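PDB 3M3M: glutathione S-transferase from Pseudomonas fluorescens, which probably acts as a glutathione transferase, joining the thiol of glutathione to electrophilic substrates, and is seen here with glutathione bound. Local coordinates for residues 157-168 with 187-197. Sequence-based numbering, arbitrary orientation.
Sequences YSIADIALYAYT and WMQRVQSHPRH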
loop_
_atom_site.group_PDB
_atom_site.type_symbol
_atom_site.label_atom_id
_atom_site.label_comp_id
_atom_site.label_asym_id
_atom_site.label_seq_id
_atom_site.Cartn_x
_atom_site.Cartn_y
_atom_site.Cartn_z
ATOM N N TYR A 157 -6.431 -2.848 -14.256
ATOM C CA TYR A 157 -5.963 -2.247 -12.994
ATOM C C TYR A 157 -6.873 -2.668 -11.896
ATOM O O TYR A 157 -8.133 -2.603 -12.018
ATOM C CB TYR A 157 -6.030 -0.706 -13.236
ATOM C CG TYR A 157 -5.546 0.176 -12.126
ATOM C CD1 TYR A 157 -4.495 -0.210 -11.261
ATOM C CD2 TYR A 157 -6.053 1.481 -12.017
ATOM C CE1 TYR A 157 -4.060 0.689 -10.246
ATOM C CE2 TYR A 157 -5.628 2.384 -11.021
ATOM C CZ TYR A 157 -4.599 1.963 -10.170
ATOM O OH TYR A 157 -4.183 2.821 -9.212
ATOM N N SER A 158 -6.260 -3.146 -10.759
ATOM C CA SER A 158 -7.092 -3.691 -9.649
ATOM C C SER A 158 -6.448 -3.281 -8.325
ATOM O O SER A 158 -5.355 -2.665 -8.285
ATOM C CB SER A 158 -7.066 -5.238 -9.709
ATOM O OG SER A 158 -5.778 -5.750 -9.357
ATOM N N ILE A 159 -7.084 -3.714 -7.224
ATOM C CA ILE A 159 -6.528 -3.381 -5.911
ATOM C C ILE A 159 -5.251 -4.157 -5.641
ATOM O O ILE A 159 -4.582 -3.844 -4.693
ATOM C CB ILE A 159 -7.574 -3.683 -4.753
ATOM C CG1 ILE A 159 -8.107 -5.142 -4.790
ATOM C CG2 ILE A 159 -8.780 -2.684 -4.966
ATOM C CD1 ILE A 159 -9.165 -5.381 -3.612
ATOM N N ALA A 160 -4.916 -5.162 -6.464
ATOM C CA ALA A 160 -3.529 -5.731 -6.298
ATOM C C ALA A 160 -2.491 -4.702 -6.724
ATOM O O ALA A 160 -1.461 -4.573 -6.074
ATOM C CB ALA A 160 -3.335 -6.986 -7.182
ATOM N N ASP A 161 -2.724 -4.004 -7.831
ATOM C CA ASP A 161 -1.750 -2.950 -8.256
ATOM C C ASP A 161 -1.709 -1.848 -7.220
ATOM O O ASP A 161 -0.652 -1.345 -6.935
ATOM C CB ASP A 161 -2.248 -2.381 -9.614
ATOM C CG ASP A 161 -2.356 -3.486 -10.695
ATOM O OD1 ASP A 161 -1.340 -4.072 -11.107
ATOM O OD2 ASP A 161 -3.488 -3.771 -11.093
ATOM N N ILE A 162 -2.881 -1.394 -6.756
ATOM C CA ILE A 162 -2.942 -0.315 -5.755
ATOM C C ILE A 162 -2.114 -0.774 -4.500
ATOM O O ILE A 162 -1.236 -0.007 -3.976
ATOM C CB ILE A 162 -4.331 -0.006 -5.361
ATOM C CG1 ILE A 162 -5.094 0.648 -6.580
ATOM C CG2 ILE A 162 -4.325 0.967 -4.123
ATOM C CD1 ILE A 162 -6.595 0.697 -6.381
ATOM N N ALA A 163 -2.355 -1.989 -4.045
ATOM C CA ALA A 163 -1.618 -2.497 -2.847
ATOM C C ALA A 163 -0.089 -2.431 -3.059
ATOM O O ALA A 163 0.701 -2.075 -2.140
ATOM C CB ALA A 163 -2.109 -3.938 -2.550
ATOM N N LEU A 164 0.389 -2.893 -4.233
ATOM C CA LEU A 164 1.847 -2.927 -4.496
ATOM C C LEU A 164 2.423 -1.565 -4.947
ATOM O O LEU A 164 3.640 -1.321 -4.737
ATOM C CB LEU A 164 2.202 -4.052 -5.487
ATOM C CG LEU A 164 2.147 -5.413 -4.709
ATOM C CD1 LEU A 164 1.874 -6.550 -5.521
ATOM C CD2 LEU A 164 3.429 -5.624 -3.949
ATOM N N TYR A 165 1.594 -0.670 -5.528
ATOM C CA TYR A 165 2.125 0.610 -5.974
ATOM C C TYR A 165 2.487 1.465 -4.786
ATOM O O TYR A 165 3.458 2.234 -4.869
ATOM C CB TYR A 165 1.045 1.323 -6.781
ATOM C CG TYR A 165 1.477 2.681 -7.300
ATOM C CD1 TYR A 165 2.292 2.779 -8.496
ATOM C CD2 TYR A 165 1.121 3.832 -6.609
ATOM C CE1 TYR A 165 2.718 4.026 -8.943
ATOM C CE2 TYR A 165 1.598 5.107 -7.065
ATOM C CZ TYR A 165 2.386 5.151 -8.184
ATOM O OH TYR A 165 2.832 6.423 -8.609
ATOM N N ALA A 166 1.719 1.321 -3.687
ATOM C CA ALA A 166 1.851 2.287 -2.586
ATOM C C ALA A 166 3.294 2.382 -2.080
ATOM O O ALA A 166 3.798 3.513 -1.955
ATOM C CB ALA A 166 0.857 1.945 -1.406
ATOM N N TYR A 167 3.962 1.264 -1.759
ATOM C CA TYR A 167 5.319 1.398 -1.375
ATOM C C TYR A 167 6.273 1.247 -2.581
ATOM O O TYR A 167 7.396 1.754 -2.492
ATOM C CB TYR A 167 5.692 0.289 -0.344
ATOM C CG TYR A 167 5.191 0.721 1.045
ATOM C CD1 TYR A 167 5.886 1.721 1.766
ATOM C CD2 TYR A 167 4.120 0.049 1.614
ATOM C CE1 TYR A 167 5.414 2.103 3.085
ATOM C CE2 TYR A 167 3.683 0.375 2.930
ATOM C CZ TYR A 167 4.341 1.378 3.645
ATOM O OH TYR A 167 3.825 1.745 4.944
ATOM N N THR A 168 5.879 0.490 -3.585
ATOM C CA THR A 168 6.908 0.350 -4.662
ATOM C C THR A 168 7.260 1.739 -5.267
ATOM O O THR A 168 8.417 1.974 -5.576
ATOM C CB THR A 168 6.448 -0.596 -5.758
ATOM O OG1 THR A 168 6.147 -1.894 -5.190
ATOM C CG2 THR A 168 7.585 -0.811 -6.823
ATOM N N TRP A 187 4.860 -0.086 -15.511
ATOM C CA TRP A 187 3.606 -0.271 -14.757
ATOM C C TRP A 187 3.276 0.929 -13.846
ATOM O O TRP A 187 2.079 1.363 -13.751
ATOM C CB TRP A 187 3.760 -1.573 -13.965
ATOM C CG TRP A 187 2.754 -1.818 -12.863
ATOM C CD1 TRP A 187 1.520 -2.348 -12.936
ATOM C CD2 TRP A 187 3.049 -1.621 -11.470
ATOM N NE1 TRP A 187 0.952 -2.440 -11.626
ATOM C CE2 TRP A 187 1.902 -2.054 -10.721
ATOM C CE3 TRP A 187 4.189 -1.128 -10.812
ATOM C CZ2 TRP A 187 1.843 -1.993 -9.270
ATOM C CZ3 TRP A 187 4.153 -1.062 -9.350
ATOM C CH2 TRP A 187 2.973 -1.509 -8.627
HETATM N N MSE A 188 4.298 1.489 -13.163
HETATM C CA MSE A 188 4.060 2.653 -12.301
HETATM C C MSE A 188 3.490 3.757 -13.240
HETATM O O MSE A 188 2.611 4.498 -12.851
HETATM C CB MSE A 188 5.348 3.179 -11.729
HETATM C CG MSE A 188 5.717 2.308 -10.561
HETATM SE SE MSE A 188 7.497 2.613 -9.809
HETATM C CE MSE A 188 7.622 4.639 -9.655
ATOM N N GLN A 189 4.141 3.957 -14.390
ATOM C CA GLN A 189 3.533 4.888 -15.396
ATOM C C GLN A 189 2.072 4.686 -15.771
ATOM O O GLN A 189 1.309 5.665 -15.804
ATOM C CB GLN A 189 4.434 4.940 -16.651
ATOM C CG GLN A 189 5.280 6.095 -16.577
ATOM C CD GLN A 189 4.425 7.210 -17.060
ATOM O OE1 GLN A 189 3.513 6.956 -17.888
ATOM N NE2 GLN A 189 4.628 8.415 -16.545
ATOM N N ARG A 190 1.632 3.440 -15.984
ATOM C CA ARG A 190 0.268 3.103 -16.253
ATOM C C ARG A 190 -0.665 3.422 -15.073
ATOM O O ARG A 190 -1.728 3.951 -15.259
ATOM C CB ARG A 190 0.079 1.597 -16.606
ATOM C CG ARG A 190 0.778 1.297 -17.884
ATOM C CD ARG A 190 0.193 0.048 -18.552
ATOM N NE ARG A 190 0.985 -0.932 -17.972
ATOM C CZ ARG A 190 2.202 -1.337 -18.332
ATOM N NH1 ARG A 190 2.880 -0.988 -19.434
ATOM N NH2 ARG A 190 2.733 -2.179 -17.527
ATOM N N VAL A 191 -0.241 3.067 -13.864
ATOM C CA VAL A 191 -1.025 3.382 -12.681
ATOM C C VAL A 191 -1.240 4.870 -12.592
ATOM O O VAL A 191 -2.360 5.344 -12.449
ATOM C CB VAL A 191 -0.293 2.824 -11.408
ATOM C CG1 VAL A 191 -0.982 3.387 -10.103
ATOM C CG2 VAL A 191 -0.357 1.217 -11.514
ATOM N N GLN A 192 -0.153 5.586 -12.681
ATOM C CA GLN A 192 -0.140 7.049 -12.545
ATOM C C GLN A 192 -0.913 7.771 -13.666
ATOM O O GLN A 192 -1.282 8.941 -13.476
ATOM C CB GLN A 192 1.316 7.529 -12.664
ATOM C CG GLN A 192 2.044 7.419 -11.434
ATOM C CD GLN A 192 3.523 7.428 -11.714
ATOM O OE1 GLN A 192 3.915 7.949 -12.784
ATOM N NE2 GLN A 192 4.375 6.864 -10.777
ATOM N N SER A 193 -1.188 7.080 -14.760
ATOM C CA SER A 193 -1.918 7.648 -15.857
ATOM C C SER A 193 -3.420 7.558 -15.695
ATOM O O SER A 193 -4.181 8.114 -16.521
ATOM C CB SER A 193 -1.482 6.988 -17.185
ATOM O OG SER A 193 -2.127 5.728 -17.375
ATOM N N HIS A 194 -3.907 6.884 -14.665
ATOM C CA HIS A 194 -5.313 6.781 -14.542
ATOM C C HIS A 194 -5.852 8.218 -14.316
ATOM O O HIS A 194 -5.209 9.023 -13.598
ATOM C CB HIS A 194 -5.693 5.941 -13.294
ATOM C CG HIS A 194 -7.158 5.695 -13.221
ATOM N ND1 HIS A 194 -8.076 6.678 -12.851
ATOM C CD2 HIS A 194 -7.872 4.575 -13.483
ATOM C CE1 HIS A 194 -9.296 6.165 -12.882
ATOM N NE2 HIS A 194 -9.192 4.876 -13.245
ATOM N N PRO A 195 -6.959 8.581 -14.996
ATOM C CA PRO A 195 -7.351 9.985 -14.928
ATOM C C PRO A 195 -7.714 10.477 -13.507
ATOM O O PRO A 195 -7.654 11.706 -13.262
ATOM C CB PRO A 195 -8.518 10.052 -15.908
ATOM C CG PRO A 195 -9.064 8.596 -15.973
ATOM C CD PRO A 195 -7.793 7.754 -15.900
ATOM N N ARG A 196 -8.017 9.563 -12.575
ATOM C CA ARG A 196 -8.399 9.960 -11.216
ATOM C C ARG A 196 -7.271 9.662 -10.238
ATOM O O ARG A 196 -7.497 9.831 -9.004
ATOM C CB ARG A 196 -9.682 9.246 -10.777
ATOM C CG ARG A 196 -10.905 9.596 -11.635
ATOM C CD ARG A 196 -12.171 9.097 -10.967
ATOM N NE ARG A 196 -12.324 9.698 -9.607
ATOM C CZ ARG A 196 -12.936 10.852 -9.348
ATOM N NH1 ARG A 196 -13.567 11.504 -10.371
ATOM N NH2 ARG A 196 -12.964 11.345 -8.126
ATOM N N HIS A 197 -6.086 9.359 -10.789
ATOM C CA HIS A 197 -4.916 9.032 -9.901
ATOM C C HIS A 197 -4.670 10.253 -8.968
ATOM O O HIS A 197 -4.810 11.462 -9.425
ATOM C CB HIS A 197 -3.674 8.743 -10.692
ATOM C CG HIS A 197 -2.491 8.394 -9.796
ATOM N ND1 HIS A 197 -2.453 7.200 -9.115
ATOM C CD2 HIS A 197 -1.348 9.053 -9.485
ATOM C CE1 HIS A 197 -1.314 7.117 -8.420
ATOM N NE2 HIS A 197 -0.636 8.249 -8.603
HETATM O O HOH W 1 -4.118 5.269 -10.216
HETATM O O HOH W 2 1.988 8.813 -7.659
#
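Val191 CG1 sits over one face of the Tyr165 ring in a CH-pi contact, 3.8 Å from the ring centroid, while Gln192 NE2 and a water lie at the ring's edge, in its plane. Tyr165 CE2 lies at the edge of the His197 ring, near its plane and 3.8 Å from His197 CE1, in an oblique pair, and His169 stacks on Tyr165 from outside the pair. With CG anti to the backbone N (chi1 180°), Tyr165 projects from helix 159-168 as a knob among Trp187, Met188, Val191 and Gln192. Tyr165 OH accepts from Gln192 NE2 at 2.7 Å, and the water joins that OH to His197 NE2. Replacing Tyr165 by an alanine removes the ring and hydroxyl, and would probably leave Val191 CG1 without the face it packs on and Gln192 NE2 without its acceptor. Trp187 returns the interlock, wedged among Asp161, Leu164, Tyr165 and Thr168, with Val191 CG2 over one face of its indole. Trp187 NE1, 2.9 Å from Asp161 OD1, donates from above the carboxylate plane; Leu152 N is a second donor to that oxygen. Val191 CG1 also reaches Tyr157 OH (3.4 Å), which a second water links to Val191 O and His197 ND1. Asp161 OD2 accepts from Ser158 N, and Ser158 OG caps Ala160 N at 3.1 Å. The Ser158–Asp161 capping box at the start of helix 159-168 is the N-capping box characteristic of the all-helical C-terminal domain of glutathione transferases; the same helix carries Tyr167 to the bound glutathione.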